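PDB 6OD8: putative aspartyl-tRNA synthetase from Leishmania major, which probably catalyses the ATP-dependent attachment of L-aspartate to tRNA(Asp), releasing AMP and diphosphate, as a class II aminoacyl-tRNA synthetase. Local coordinates for residues 141-146 and 171-176; 291-296 and 310-315; 363-368 and 439-444; 493-498 and 511-516. All coordinates share one frame; numbering follows the deposited sequence.

Contact 1 of 4, residues 141-146 and 171-176; sequences SIVDVE and IHTVTE
A classic beta bulge interrupts this antiparallel strand pair of the OB-fold nucleic acid binding domain, two residues, Val-174 and Thr-175, being set against the single Ile-142. The carbonyl oxygen Ile-142 O takes the amide Val-174 N at 2.7 Å, and a weaker bond from Thr-175 N reaches the same oxygen, while Ile-142 N donates to Thr-175 O. Past the bulge the pairing is regular, with Asp-144 and His-172 bonded to each other through both of their backbone groups. On one face Val-143, Val-145, Ile-171 and Thr-173 pack together. Ile-171 holds CG1 anti to its backbone N (chi1 176°), which lays CG1 4.1 Å from Val-143 CB, and Val-143 CG1 meets Thr-173 CG2 at 3.9 Å. Met-107 and Leu-109 of strand 104-111 cover this face. The other face is more polar and reaches the second subunit, where Thr-175 OG1 bonds to Ala-520 O of that chain. Here the methyl Val-174 CG2 lies 3.5 Å from Asp-144 OD2, and the carboxylate's OD1 pairs with Arg-92 of the adjacent strand. The imidazole of His-172 leads away toward Lys-54 O, yet a water in the plane of its ring links ND1 to Asp-144 O, 2.9 Å from each.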
loop_
_atom_site.group_PDB
_atom_site.type_symbol
_atom_site.label_atom_id
_atom_site.label_comp_id
_atom_site.label_asym_id
_atom_site.label_seq_id
_atom_site.Cartn_x
_atom_site.Cartn_y
_atom_site.Cartn_z
ATOM N N SER A 141 24.474 14.495 17.565
ATOM C CA SER A 141 23.711 15.718 17.763
ATOM C C SER A 141 23.323 16.277 16.401
ATOM O O SER A 141 24.000 16.042 15.399
ATOM C CB SER A 141 24.523 16.764 18.534
ATOM O OG SER A 141 24.924 16.295 19.804
ATOM N N ILE A 142 22.219 17.013 16.360
ATOM C CA ILE A 142 21.816 17.715 15.152
ATOM C C ILE A 142 22.118 19.194 15.351
ATOM O O ILE A 142 21.779 19.776 16.386
ATOM C CB ILE A 142 20.334 17.468 14.834
ATOM C CG1 ILE A 142 20.139 15.994 14.459
ATOM C CG2 ILE A 142 19.889 18.377 13.707
ATOM C CD1 ILE A 142 18.693 15.578 14.368
ATOM N N VAL A 143 22.799 19.794 14.370
ATOM C CA VAL A 143 23.261 21.174 14.487
ATOM C C VAL A 143 22.706 22.002 13.338
ATOM O O VAL A 143 22.463 21.488 12.246
ATOM C CB VAL A 143 24.805 21.266 14.507
ATOM C CG1 VAL A 143 25.378 20.709 15.800
ATOM C CG2 VAL A 143 25.412 20.577 13.282
ATOM N N ASP A 144 22.489 23.297 13.599
ATOM C CA ASP A 144 22.282 24.298 12.563
ATOM C C ASP A 144 23.606 25.019 12.394
ATOM O O ASP A 144 24.109 25.610 13.352
ATOM C CB ASP A 144 21.200 25.310 12.954
ATOM C CG ASP A 144 19.801 24.840 12.634
ATOM O OD1 ASP A 144 19.641 23.947 11.779
ATOM O OD2 ASP A 144 18.855 25.383 13.237
ATOM N N VAL A 145 24.178 24.970 11.200
ATOM C CA VAL A 145 25.463 25.600 10.920
ATOM C C VAL A 145 25.254 26.663 9.852
ATOM O O VAL A 145 24.560 26.417 8.857
ATOM C CB VAL A 145 26.507 24.560 10.473
ATOM C CG1 VAL A 145 27.778 25.232 9.993
ATOM C CG2 VAL A 145 26.811 23.602 11.613
ATOM N N GLU A 146 25.812 27.851 10.079
ATOM C CA GLU A 146 25.987 28.859 9.044
ATOM C C GLU A 146 27.423 28.746 8.550
ATOM O O GLU A 146 28.356 28.882 9.344
ATOM C CB GLU A 146 25.703 30.256 9.602
ATOM C CG GLU A 146 26.081 31.387 8.686
ATOM C CD GLU A 146 25.603 32.743 9.193
ATOM O OE1 GLU A 146 26.443 33.542 9.663
ATOM O OE2 GLU A 146 24.380 33.001 9.122
ATOM N N ILE A 171 27.406 28.015 14.723
ATOM C CA ILE A 171 26.939 26.646 14.911
ATOM C C ILE A 171 26.158 26.540 16.217
ATOM O O ILE A 171 26.672 26.870 17.290
ATOM C CB ILE A 171 28.112 25.640 14.871
ATOM C CG1 ILE A 171 27.591 24.232 15.163
ATOM C CG2 ILE A 171 29.248 26.017 15.859
ATOM C CD1 ILE A 171 28.599 23.100 14.831
ATOM N N HIS A 172 24.916 26.079 16.143
ATOM C CA HIS A 172 24.128 25.812 17.342
ATOM C C HIS A 172 23.550 24.409 17.274
ATOM O O HIS A 172 23.188 23.930 16.192
ATOM C CB HIS A 172 22.978 26.811 17.531
ATOM C CG HIS A 172 23.416 28.238 17.660
ATOM N ND1 HIS A 172 23.811 28.994 16.577
ATOM C CD2 HIS A 172 23.510 29.048 18.743
ATOM C CE1 HIS A 172 24.129 30.211 16.986
ATOM N NE2 HIS A 172 23.945 30.273 18.294
ATOM N N THR A 173 23.467 23.742 18.429
ATOM C CA THR A 173 22.796 22.454 18.477
ATOM C C THR A 173 21.288 22.658 18.422
ATOM O O THR A 173 20.733 23.522 19.104
ATOM C CB THR A 173 23.168 21.643 19.723
ATOM O OG1 THR A 173 23.041 22.450 20.889
ATOM C CG2 THR A 173 24.618 21.059 19.613
ATOM N N VAL A 174 20.645 21.860 17.588
ATOM C CA VAL A 174 19.190 21.780 17.542
ATOM C C VAL A 174 18.688 20.797 18.596
ATOM O O VAL A 174 17.856 21.144 19.437
ATOM C CB VAL A 174 18.747 21.383 16.120
ATOM C CG1 VAL A 174 17.237 21.138 16.045
ATOM C CG2 VAL A 174 19.174 22.461 15.115
ATOM N N THR A 175 19.194 19.554 18.572
ATOM C CA THR A 175 19.053 18.631 19.687
ATOM C C THR A 175 20.402 17.979 19.967
ATOM O O THR A 175 21.201 17.761 19.054
ATOM C CB THR A 175 18.020 17.532 19.412
ATOM O OG1 THR A 175 18.363 16.850 18.201
ATOM C CG2 THR A 175 16.628 18.123 19.270
ATOM N N GLU A 176 20.647 17.670 21.233
ATOM C CA GLU A 176 21.895 17.042 21.646
ATOM C C GLU A 176 21.688 15.552 21.846
ATOM O O GLU A 176 20.696 15.126 22.449
ATOM C CB GLU A 176 22.422 17.671 22.930
ATOM C CG GLU A 176 22.562 19.158 22.842
ATOM C CD GLU A 176 23.122 19.729 24.123
ATOM O OE1 GLU A 176 23.560 20.896 24.120
ATOM O OE2 GLU A 176 23.133 18.991 25.129
HETATM O O HOH W 1 23.607 28.458 13.756
#

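Contact 2 of 4, residues 291-296 and 310-315; sequences FEVGPV and EFVGLD. With EDO (1,2-ethanediol), chain D.
Val-296 pressed onto the ring of Phe-311 is the tight spot in an antiparallel pair that corresponds to motif 2 of class II synthetases, two strands joined by a loop. The methyl Val-296 CG2 stands 3.4 Å from the Phe-311 ring centroid, 11° off the normal, in a CH-pi contact over the face. It gets there because it lies between the backbone N and the carbonyl carbon (chi1 -66° for CG1), while Phe-311 CG takes the same position on its own residue. Six backbone hydrogen bonds tie the strands; those of the central pair are Gly-313 N to Gly-294 O, 2.8 Å, and the longer Gly-294 N to Gly-313 O, 3.2 Å. The opposite face is closely filled too: Val-293 CG1 lies 3.7 Å from Leu-314 CD2, with Phe-231 of helix 215-237 against both residues. On the Phe-311 side, by contrast, Gly-294 and Gly-313 leave no side chains between Val-296 and Asp-315, and an ethanediol, probably from the crystallisation liquor, lies against Gly-313 and donates from O2 to Asp-315 OD1 at 2.7 Å. Asp-315 OD2 is salt-bridged to Lys-279; a polar side that admits a small polar molecule is consistent with the family's substrate pocket.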
loop_
_atom_site.group_PDB
_atom_site.type_symbol
_atom_site.label_atom_id
_atom_site.label_comp_id
_atom_site.label_asym_id
_atom_site.label_seq_id
_atom_site.Cartn_x
_atom_site.Cartn_y
_atom_site.Cartn_z
ATOM N N PHE A 291 -5.093 -6.152 -6.588
ATOM C CA PHE A 291 -3.876 -6.372 -5.837
ATOM C C PHE A 291 -4.060 -5.821 -4.435
ATOM O O PHE A 291 -4.925 -4.977 -4.179
ATOM C CB PHE A 291 -2.653 -5.741 -6.514
ATOM C CG PHE A 291 -2.632 -4.214 -6.464
ATOM C CD1 PHE A 291 -2.162 -3.540 -5.330
ATOM C CD2 PHE A 291 -3.070 -3.472 -7.553
ATOM C CE1 PHE A 291 -2.125 -2.119 -5.283
ATOM C CE2 PHE A 291 -3.048 -2.051 -7.509
ATOM C CZ PHE A 291 -2.574 -1.396 -6.377
ATOM N N GLU A 292 -3.230 -6.312 -3.523
ATOM C CA GLU A 292 -3.238 -5.818 -2.159
ATOM C C GLU A 292 -1.812 -5.767 -1.637
ATOM O O GLU A 292 -1.001 -6.649 -1.919
ATOM C CB GLU A 292 -4.121 -6.699 -1.245
ATOM C CG GLU A 292 -4.136 -6.224 0.217
ATOM C CD GLU A 292 -5.369 -6.669 1.002
ATOM O OE1 GLU A 292 -6.127 -7.563 0.557
ATOM O OE2 GLU A 292 -5.560 -6.135 2.100
ATOM N N VAL A 293 -1.513 -4.740 -0.852
ATOM C CA VAL A 293 -0.223 -4.620 -0.179
ATOM C C VAL A 293 -0.539 -4.450 1.295
ATOM O O VAL A 293 -1.183 -3.471 1.673
ATOM C CB VAL A 293 0.600 -3.427 -0.696
ATOM C CG1 VAL A 293 1.944 -3.319 0.076
ATOM C CG2 VAL A 293 0.838 -3.531 -2.187
ATOM N N GLY A 294 -0.155 -5.416 2.122
ATOM C CA GLY A 294 -0.479 -5.301 3.520
ATOM C C GLY A 294 0.158 -6.377 4.363
ATOM O O GLY A 294 0.815 -7.293 3.852
ATOM N N PRO A 295 -0.045 -6.290 5.675
ATOM C CA PRO A 295 0.593 -7.243 6.583
ATOM C C PRO A 295 0.031 -8.642 6.430
ATOM O O PRO A 295 -1.153 -8.841 6.148
ATOM C CB PRO A 295 0.286 -6.698 7.985
ATOM C CG PRO A 295 -0.591 -5.502 7.812
ATOM C CD PRO A 295 -0.745 -5.181 6.367
ATOM N N VAL A 296 0.910 -9.611 6.662
ATOM C CA VAL A 296 0.569 -11.024 6.705
ATOM C C VAL A 296 1.255 -11.591 7.941
ATOM O O VAL A 296 2.223 -11.029 8.454
ATOM C CB VAL A 296 0.993 -11.757 5.422
ATOM C CG1 VAL A 296 0.176 -11.235 4.246
ATOM C CG2 VAL A 296 2.438 -11.552 5.143
ATOM N N GLU A 310 5.626 -11.609 11.358
ATOM C CA GLU A 310 4.802 -10.630 10.688
ATOM C C GLU A 310 5.620 -10.101 9.535
ATOM O O GLU A 310 6.788 -9.738 9.725
ATOM C CB GLU A 310 4.403 -9.474 11.639
ATOM C CG GLU A 310 3.739 -8.341 10.864
ATOM C CD GLU A 310 3.158 -7.227 11.752
ATOM O OE1 GLU A 310 3.274 -7.295 12.996
ATOM O OE2 GLU A 310 2.571 -6.284 11.184
ATOM N N PHE A 311 5.026 -10.046 8.349
ATOM C CA PHE A 311 5.722 -9.365 7.258
ATOM C C PHE A 311 4.681 -8.732 6.340
ATOM O O PHE A 311 3.546 -8.463 6.753
ATOM C CB PHE A 311 6.719 -10.319 6.566
ATOM C CG PHE A 311 6.110 -11.582 6.031
ATOM C CD1 PHE A 311 5.928 -11.747 4.659
ATOM C CD2 PHE A 311 5.764 -12.623 6.887
ATOM C CE1 PHE A 311 5.398 -12.936 4.141
ATOM C CE2 PHE A 311 5.222 -13.811 6.384
ATOM C CZ PHE A 311 5.043 -13.965 5.009
ATOM N N VAL A 312 5.085 -8.428 5.117
ATOM C CA VAL A 312 4.254 -7.672 4.188
ATOM C C VAL A 312 4.083 -8.498 2.929
ATOM O O VAL A 312 5.075 -8.939 2.327
ATOM C CB VAL A 312 4.857 -6.298 3.833
ATOM C CG1 VAL A 312 3.991 -5.629 2.748
ATOM C CG2 VAL A 312 5.011 -5.409 5.096
ATOM N N GLY A 313 2.827 -8.712 2.541
ATOM C CA GLY A 313 2.503 -9.458 1.339
ATOM C C GLY A 313 2.102 -8.536 0.201
ATOM O O GLY A 313 1.349 -7.580 0.391
ATOM N N LEU A 314 2.620 -8.840 -0.982
ATOM C CA LEU A 314 2.235 -8.195 -2.229
ATOM C C LEU A 314 1.399 -9.230 -2.971
ATOM O O LEU A 314 1.934 -10.252 -3.418
ATOM C CB LEU A 314 3.477 -7.794 -3.025
ATOM C CG LEU A 314 4.628 -7.113 -2.283
ATOM C CD1 LEU A 314 5.826 -6.846 -3.205
ATOM C CD2 LEU A 314 4.134 -5.744 -1.708
ATOM N N ASP A 315 0.082 -9.018 -3.042
ATOM C CA ASP A 315 -0.823 -10.071 -3.478
ATOM C C ASP A 315 -1.561 -9.624 -4.727
ATOM O O ASP A 315 -1.884 -8.441 -4.875
ATOM C CB ASP A 315 -1.825 -10.429 -2.360
ATOM C CG ASP A 315 -1.313 -11.505 -1.468
ATOM O OD1 ASP A 315 -0.675 -11.173 -0.433
ATOM O OD2 ASP A 315 -1.530 -12.700 -1.814
HETATM C C1 EDO D . 2.497 -13.365 0.022
HETATM O O1 EDO D . 2.737 -14.688 0.506
HETATM C C2 EDO D . 1.662 -12.679 1.073
HETATM O O2 EDO D . 0.331 -13.173 1.036
#

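Contact 3 of 4, residues 363-368 and 439-444; sequences WKLTPE and ERYGTD. With EDO (1,2-ethanediol), chain K.
Trp-363 and Thr-443 begin a largely water-mediated contact between two chain turns of the class II synthetase domain. The indole of Trp-363 points away, to Asn-336, and its backbone does the work: water 2 bonds Trp-363 O at 2.6 Å and Thr-443 OG1 at 3.0 Å. That hydroxyl lies anti to its own backbone N (chi1 -177°), beside the Trp-363 carbonyl, and water 2, Phe-445 O and Val-362 O must share or alternate for its single proton. Lys-364 sends its amine to Asp-396 O, while its carbonyl accepts from water 3, which also donates to Gly-442 O. Leu-365 makes the direct apolar touch: its CD1 meets the methyl Thr-443 CG2 at 3.7 Å and comes within 4.2 Å of Tyr-441 CB, and its CG rests 3.7 Å from the carbonyl Tyr-441 O. This oxygen accepts from water 4 at 2.8 Å, and the same water takes the amide of Thr-366, N-cap of the next helix. Waters 3 and 4 thus join backbone to backbone; no direct hydrogen bond spans the segments. The contact lies where helix 427-441 ends, with positive-phi Gly-442 following, and helix 367-373 begins, both turns resting on Leu-400 of strand 400-403.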
loop_
_atom_site.group_PDB
_atom_site.type_symbol
_atom_site.label_atom_id
_atom_site.label_comp_id
_atom_site.label_asym_id
_atom_site.label_seq_id
_atom_site.Cartn_x
_atom_site.Cartn_y
_atom_site.Cartn_z
ATOM N N TRP A 363 18.182 -11.962 -14.233
ATOM C CA TRP A 363 16.867 -12.580 -14.314
ATOM C C TRP A 363 16.482 -12.994 -15.733
ATOM O O TRP A 363 15.450 -13.640 -15.903
ATOM C CB TRP A 363 15.785 -11.651 -13.710
ATOM C CG TRP A 363 15.474 -10.372 -14.456
ATOM C CD1 TRP A 363 14.434 -10.151 -15.310
ATOM C CD2 TRP A 363 16.186 -9.132 -14.364
ATOM N NE1 TRP A 363 14.460 -8.849 -15.765
ATOM C CE2 TRP A 363 15.543 -8.214 -15.222
ATOM C CE3 TRP A 363 17.317 -8.717 -13.654
ATOM C CZ2 TRP A 363 15.982 -6.899 -15.371
ATOM C CZ3 TRP A 363 17.763 -7.412 -13.816
ATOM C CH2 TRP A 363 17.095 -6.522 -14.666
ATOM N N LYS A 364 17.283 -12.645 -16.739
ATOM C CA LYS A 364 17.026 -12.973 -18.138
ATOM C C LYS A 364 18.088 -13.921 -18.667
ATOM O O LYS A 364 19.286 -13.732 -18.408
ATOM C CB LYS A 364 17.038 -11.722 -19.028
ATOM C CG LYS A 364 16.047 -10.623 -18.661
ATOM C CD LYS A 364 15.986 -9.577 -19.774
ATOM C CE LYS A 364 15.082 -8.421 -19.397
ATOM N NZ LYS A 364 14.781 -7.558 -20.579
ATOM N N LEU A 365 17.665 -14.904 -19.461
ATOM C CA LEU A 365 18.619 -15.587 -20.328
ATOM C C LEU A 365 19.103 -14.631 -21.417
ATOM O O LEU A 365 18.365 -13.752 -21.868
ATOM C CB LEU A 365 17.975 -16.818 -20.977
ATOM C CG LEU A 365 18.079 -18.177 -20.286
ATOM C CD1 LEU A 365 17.346 -18.146 -18.984
ATOM C CD2 LEU A 365 17.533 -19.301 -21.187
ATOM N N THR A 366 20.346 -14.809 -21.852
ATOM C CA THR A 366 20.790 -14.081 -23.036
ATOM C C THR A 366 20.172 -14.706 -24.285
ATOM O O THR A 366 19.826 -15.891 -24.287
ATOM C CB THR A 366 22.315 -14.085 -23.163
ATOM O OG1 THR A 366 22.771 -15.410 -23.443
ATOM C CG2 THR A 366 22.978 -13.570 -21.884
ATOM N N PRO A 367 19.983 -13.924 -25.354
ATOM C CA PRO A 367 19.536 -14.542 -26.615
ATOM C C PRO A 367 20.448 -15.671 -27.051
ATOM O O PRO A 367 19.967 -16.680 -27.584
ATOM C CB PRO A 367 19.541 -13.367 -27.606
ATOM C CG PRO A 367 19.345 -12.142 -26.721
ATOM C CD PRO A 367 20.083 -12.452 -25.446
ATOM N N GLU A 368 21.755 -15.549 -26.790
ATOM C CA GLU A 368 22.713 -16.566 -27.217
ATOM C C GLU A 368 22.518 -17.873 -26.457
ATOM O O GLU A 368 22.562 -18.957 -27.052
ATOM C CB GLU A 368 24.135 -16.045 -27.029
ATOM C CG GLU A 368 24.533 -14.915 -27.987
ATOM C CD GLU A 368 23.899 -13.561 -27.652
ATOM O OE1 GLU A 368 23.585 -13.300 -26.472
ATOM O OE2 GLU A 368 23.721 -12.749 -28.583
ATOM N N GLU A 439 24.081 -22.575 -13.425
ATOM C CA GLU A 439 25.218 -23.094 -14.169
ATOM C C GLU A 439 24.842 -23.438 -15.605
ATOM O O GLU A 439 25.625 -23.186 -16.523
ATOM C CB GLU A 439 25.795 -24.308 -13.443
ATOM C CG GLU A 439 26.383 -23.947 -12.079
ATOM C CD GLU A 439 26.936 -25.143 -11.314
ATOM O OE1 GLU A 439 26.684 -26.296 -11.734
ATOM O OE2 GLU A 439 27.624 -24.918 -10.287
ATOM N N ARG A 440 23.642 -23.986 -15.824
ATOM C CA ARG A 440 23.234 -24.415 -17.165
ATOM C C ARG A 440 22.748 -23.251 -18.014
ATOM O O ARG A 440 23.170 -23.099 -19.168
ATOM C CB ARG A 440 22.116 -25.458 -17.092
ATOM C CG ARG A 440 21.809 -26.066 -18.476
ATOM C CD ARG A 440 20.779 -27.180 -18.417
ATOM N NE ARG A 440 20.289 -27.571 -19.747
ATOM C CZ ARG A 440 20.981 -28.310 -20.607
ATOM N NH1 ARG A 440 22.205 -28.713 -20.289
ATOM N NH2 ARG A 440 20.457 -28.646 -21.785
ATOM N N TYR A 441 21.842 -22.439 -17.453
ATOM C CA TYR A 441 21.117 -21.397 -18.173
ATOM C C TYR A 441 21.634 -19.994 -17.909
ATOM O O TYR A 441 21.280 -19.082 -18.662
ATOM C CB TYR A 441 19.615 -21.429 -17.819
ATOM C CG TYR A 441 18.980 -22.766 -18.204
ATOM C CD1 TYR A 441 18.606 -23.029 -19.521
ATOM C CD2 TYR A 441 18.789 -23.768 -17.258
ATOM C CE1 TYR A 441 18.055 -24.260 -19.885
ATOM C CE2 TYR A 441 18.223 -24.986 -17.603
ATOM C CZ TYR A 441 17.855 -25.231 -18.922
ATOM O OH TYR A 441 17.316 -26.458 -19.299
ATOM N N GLY A 442 22.407 -19.792 -16.838
ATOM C CA GLY A 442 23.018 -18.495 -16.575
ATOM C C GLY A 442 22.146 -17.488 -15.872
ATOM O O GLY A 442 22.475 -16.295 -15.877
ATOM N N THR A 443 21.054 -17.923 -15.240
ATOM C CA THR A 443 20.094 -17.005 -14.658
ATOM C C THR A 443 19.866 -17.332 -13.187
ATOM O O THR A 443 19.937 -18.493 -12.771
ATOM C CB THR A 443 18.752 -17.013 -15.408
ATOM O OG1 THR A 443 17.879 -16.041 -14.818
ATOM C CG2 THR A 443 18.105 -18.389 -15.355
ATOM N N ASP A 444 19.626 -16.275 -12.408
ATOM C CA ASP A 444 19.295 -16.339 -10.988
ATOM C C ASP A 444 17.793 -16.384 -10.732
ATOM O O ASP A 444 17.388 -16.421 -9.564
ATOM C CB ASP A 444 19.853 -15.110 -10.232
ATOM C CG ASP A 444 21.363 -14.981 -10.328
ATOM O OD1 ASP A 444 22.083 -15.982 -10.126
ATOM O OD2 ASP A 444 21.830 -13.855 -10.594
HETATM C C1 EDO K . 21.323 -19.879 -7.544
HETATM O O1 EDO K . 22.638 -20.221 -7.100
HETATM C C2 EDO K . 21.388 -18.773 -8.576
HETATM O O2 EDO K . 21.640 -17.514 -7.942
HETATM O O HOH W 2 15.326 -16.218 -16.300
HETATM O O HOH W 3 21.649 -14.722 -18.474
HETATM O O HOH W 4 21.946 -16.785 -20.116
#

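Contact 4 of 4, residues 493-498 and 511-516; sequences DLLLAR and EYVDSF. With FMT (formic acid), chain L.
Leu-495 bridges two helices of the class II synthetase catalytic domain by reaching into a small group formed by Tyr-512, Val-513 and Phe-516. Its CB is directed toward the 511-516 segment but stays beyond packing distance of it. CG, anti to the backbone N (chi1 176°), directs the chain at that segment, though CG too falls short of contact. At the branch, CD1 stays at the fringe, 4.5 Å from Tyr-512 CE2, whereas CD2 does the touching: it lies 3.7 Å from Phe-516 CE2, 3.9 Å from Tyr-512 CE2 and 4.3 Å from Val-513 CG2. The two rings it meets are themselves packed, for Phe-516 CE2 stands 3.7 Å above the Tyr-512 ring plane, over its centre, and Tyr-512 CZ lies in plane at the edge of Phe-516. Leu-496 adds a looser touch of CG on Val-513 CG1. No hydrogen bond crosses the contact. Within the second segment Ser-515 OG bonds to Tyr-512 O, in the carbonyl plane and on a lone pair, and a formic acid accepts from Tyr-512 N. Helices 492-501 and 510-514 are thereby joined beside helix 276-283, from which Gln-280 bonds Tyr-512 OH and Leu-277 and Met-281 touch the Tyr-512 side chain.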
loop_
_atom_site.group_PDB
_atom_site.type_symbol
_atom_site.label_atom_id
_atom_site.label_comp_id
_atom_site.label_asym_id
_atom_site.label_seq_id
_atom_site.Cartn_x
_atom_site.Cartn_y
_atom_site.Cartn_z
ATOM N N ASP A 493 -18.344 -27.388 -5.814
ATOM C CA ASP A 493 -18.376 -28.806 -5.475
ATOM C C ASP A 493 -17.000 -29.434 -5.601
ATOM O O ASP A 493 -16.593 -30.224 -4.734
ATOM C CB ASP A 493 -19.405 -29.526 -6.345
ATOM C CG ASP A 493 -20.819 -29.047 -6.071
ATOM O OD1 ASP A 493 -21.430 -29.532 -5.098
ATOM O OD2 ASP A 493 -21.297 -28.144 -6.796
ATOM N N LEU A 494 -16.252 -29.086 -6.660
ATOM C CA LEU A 494 -14.898 -29.622 -6.777
ATOM C C LEU A 494 -13.987 -29.060 -5.701
ATOM O O LEU A 494 -13.044 -29.736 -5.268
ATOM C CB LEU A 494 -14.326 -29.337 -8.159
ATOM C CG LEU A 494 -14.765 -30.319 -9.241
ATOM C CD1 LEU A 494 -14.170 -29.915 -10.572
ATOM C CD2 LEU A 494 -14.351 -31.745 -8.872
ATOM N N LEU A 495 -14.248 -27.823 -5.263
ATOM C CA LEU A 495 -13.455 -27.242 -4.190
ATOM C C LEU A 495 -13.673 -27.994 -2.876
ATOM O O LEU A 495 -12.716 -28.267 -2.146
ATOM C CB LEU A 495 -13.804 -25.750 -4.063
ATOM C CG LEU A 495 -13.175 -24.916 -2.958
ATOM C CD1 LEU A 495 -11.687 -24.747 -3.181
ATOM C CD2 LEU A 495 -13.859 -23.558 -2.902
ATOM N N LEU A 496 -14.916 -28.370 -2.575
ATOM C CA LEU A 496 -15.149 -29.202 -1.393
ATOM C C LEU A 496 -14.532 -30.589 -1.564
ATOM O O LEU A 496 -13.971 -31.151 -0.615
ATOM C CB LEU A 496 -16.650 -29.299 -1.106
ATOM C CG LEU A 496 -17.349 -28.031 -0.593
ATOM C CD1 LEU A 496 -18.859 -28.187 -0.662
ATOM C CD2 LEU A 496 -16.912 -27.700 0.833
ATOM N N ALA A 497 -14.602 -31.142 -2.777
ATOM C CA ALA A 497 -14.043 -32.467 -3.024
ATOM C C ALA A 497 -12.528 -32.484 -2.833
ATOM O O ALA A 497 -11.982 -33.441 -2.269
ATOM C CB ALA A 497 -14.421 -32.934 -4.429
ATOM N N ARG A 498 -11.819 -31.448 -3.304
ATOM C CA ARG A 498 -10.371 -31.455 -3.113
ATOM C C ARG A 498 -10.018 -31.261 -1.639
ATOM O O ARG A 498 -9.105 -31.919 -1.122
ATOM C CB ARG A 498 -9.686 -30.407 -3.999
ATOM C CG ARG A 498 -8.137 -30.442 -3.898
ATOM C CD ARG A 498 -7.394 -29.554 -4.924
ATOM N NE ARG A 498 -6.040 -29.243 -4.455
ATOM C CZ ARG A 498 -5.011 -30.085 -4.536
ATOM N NH1 ARG A 498 -5.167 -31.276 -5.103
ATOM N NH2 ARG A 498 -3.824 -29.738 -4.067
ATOM N N GLU A 511 -18.215 -18.898 4.065
ATOM C CA GLU A 511 -18.529 -17.758 3.201
ATOM C C GLU A 511 -17.658 -17.754 1.947
ATOM O O GLU A 511 -18.106 -17.360 0.860
ATOM C CB GLU A 511 -18.365 -16.442 3.969
ATOM C CG GLU A 511 -19.421 -16.207 5.030
ATOM C CD GLU A 511 -18.943 -16.620 6.406
ATOM O OE1 GLU A 511 -17.843 -17.206 6.505
ATOM O OE2 GLU A 511 -19.660 -16.354 7.387
ATOM N N TYR A 512 -16.407 -18.176 2.078
ATOM C CA TYR A 512 -15.531 -18.273 0.918
ATOM C C TYR A 512 -16.095 -19.264 -0.108
ATOM O O TYR A 512 -16.223 -18.943 -1.296
ATOM C CB TYR A 512 -14.139 -18.668 1.408
ATOM C CG TYR A 512 -13.161 -19.215 0.407
ATOM C CD1 TYR A 512 -12.443 -18.364 -0.426
ATOM C CD2 TYR A 512 -12.905 -20.587 0.331
ATOM C CE1 TYR A 512 -11.535 -18.839 -1.310
ATOM C CE2 TYR A 512 -11.975 -21.075 -0.553
ATOM C CZ TYR A 512 -11.285 -20.196 -1.372
ATOM O OH TYR A 512 -10.356 -20.674 -2.279
ATOM N N VAL A 513 -16.457 -20.462 0.344
ATOM C CA VAL A 513 -17.084 -21.444 -0.549
ATOM C C VAL A 513 -18.370 -20.866 -1.145
ATOM O O VAL A 513 -18.608 -20.945 -2.357
ATOM C CB VAL A 513 -17.364 -22.756 0.209
ATOM C CG1 VAL A 513 -18.087 -23.745 -0.696
ATOM C CG2 VAL A 513 -16.062 -23.373 0.760
ATOM N N ASP A 514 -19.200 -20.248 -0.300
ATOM C CA ASP A 514 -20.456 -19.656 -0.757
ATOM C C ASP A 514 -20.239 -18.584 -1.823
ATOM O O ASP A 514 -21.135 -18.346 -2.647
ATOM C CB ASP A 514 -21.206 -19.039 0.425
ATOM C CG ASP A 514 -21.909 -20.072 1.273
ATOM O OD1 ASP A 514 -21.917 -21.270 0.888
ATOM O OD2 ASP A 514 -22.445 -19.677 2.334
ATOM N N SER A 515 -19.088 -17.909 -1.807
ATOM C CA SER A 515 -18.848 -16.852 -2.793
ATOM C C SER A 515 -18.732 -17.378 -4.215
ATOM O O SER A 515 -18.777 -16.576 -5.154
ATOM C CB SER A 515 -17.589 -16.041 -2.452
ATOM O OG SER A 515 -16.381 -16.727 -2.776
ATOM N N PHE A 516 -18.590 -18.692 -4.399
ATOM C CA PHE A 516 -18.500 -19.266 -5.736
ATOM C C PHE A 516 -19.817 -19.838 -6.225
ATOM O O PHE A 516 -19.849 -20.441 -7.306
ATOM C CB PHE A 516 -17.428 -20.364 -5.768
ATOM C CG PHE A 516 -16.089 -19.906 -5.283
ATOM C CD1 PHE A 516 -15.341 -18.984 -6.020
ATOM C CD2 PHE A 516 -15.581 -20.367 -4.077
ATOM C CE1 PHE A 516 -14.095 -18.548 -5.563
ATOM C CE2 PHE A 516 -14.312 -19.954 -3.621
ATOM C CZ PHE A 516 -13.584 -19.027 -4.369
HETATM C C FMT L . -14.105 -16.680 4.845
HETATM O O1 FMT L . -14.367 -15.464 4.861
HETATM O O2 FMT L . -14.943 -17.601 4.875
#

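Contacts 1 and 2 are both antiparallel strand pairs, yet they belong to different domains, their centres 40 Å apart: contact 1 is an irregular, partly buried pair in the OB-fold, contact 2 a regular and buried one in the catalytic domain's large sheet. Contacts 3 and 4 are peripheral in the chain yet buried locally, and have no direct hydrogen bond between their segments; waters carry the polar part of contact 3, beside one leucine's apolar touch, and methyl and ring packing carries contact 4. All but contact 3 touch the second subunit. Contacts 2, 3 and 4 share one synthetase domain, and contacts 2 and 4 come nearest, about 12 Å between closest atoms.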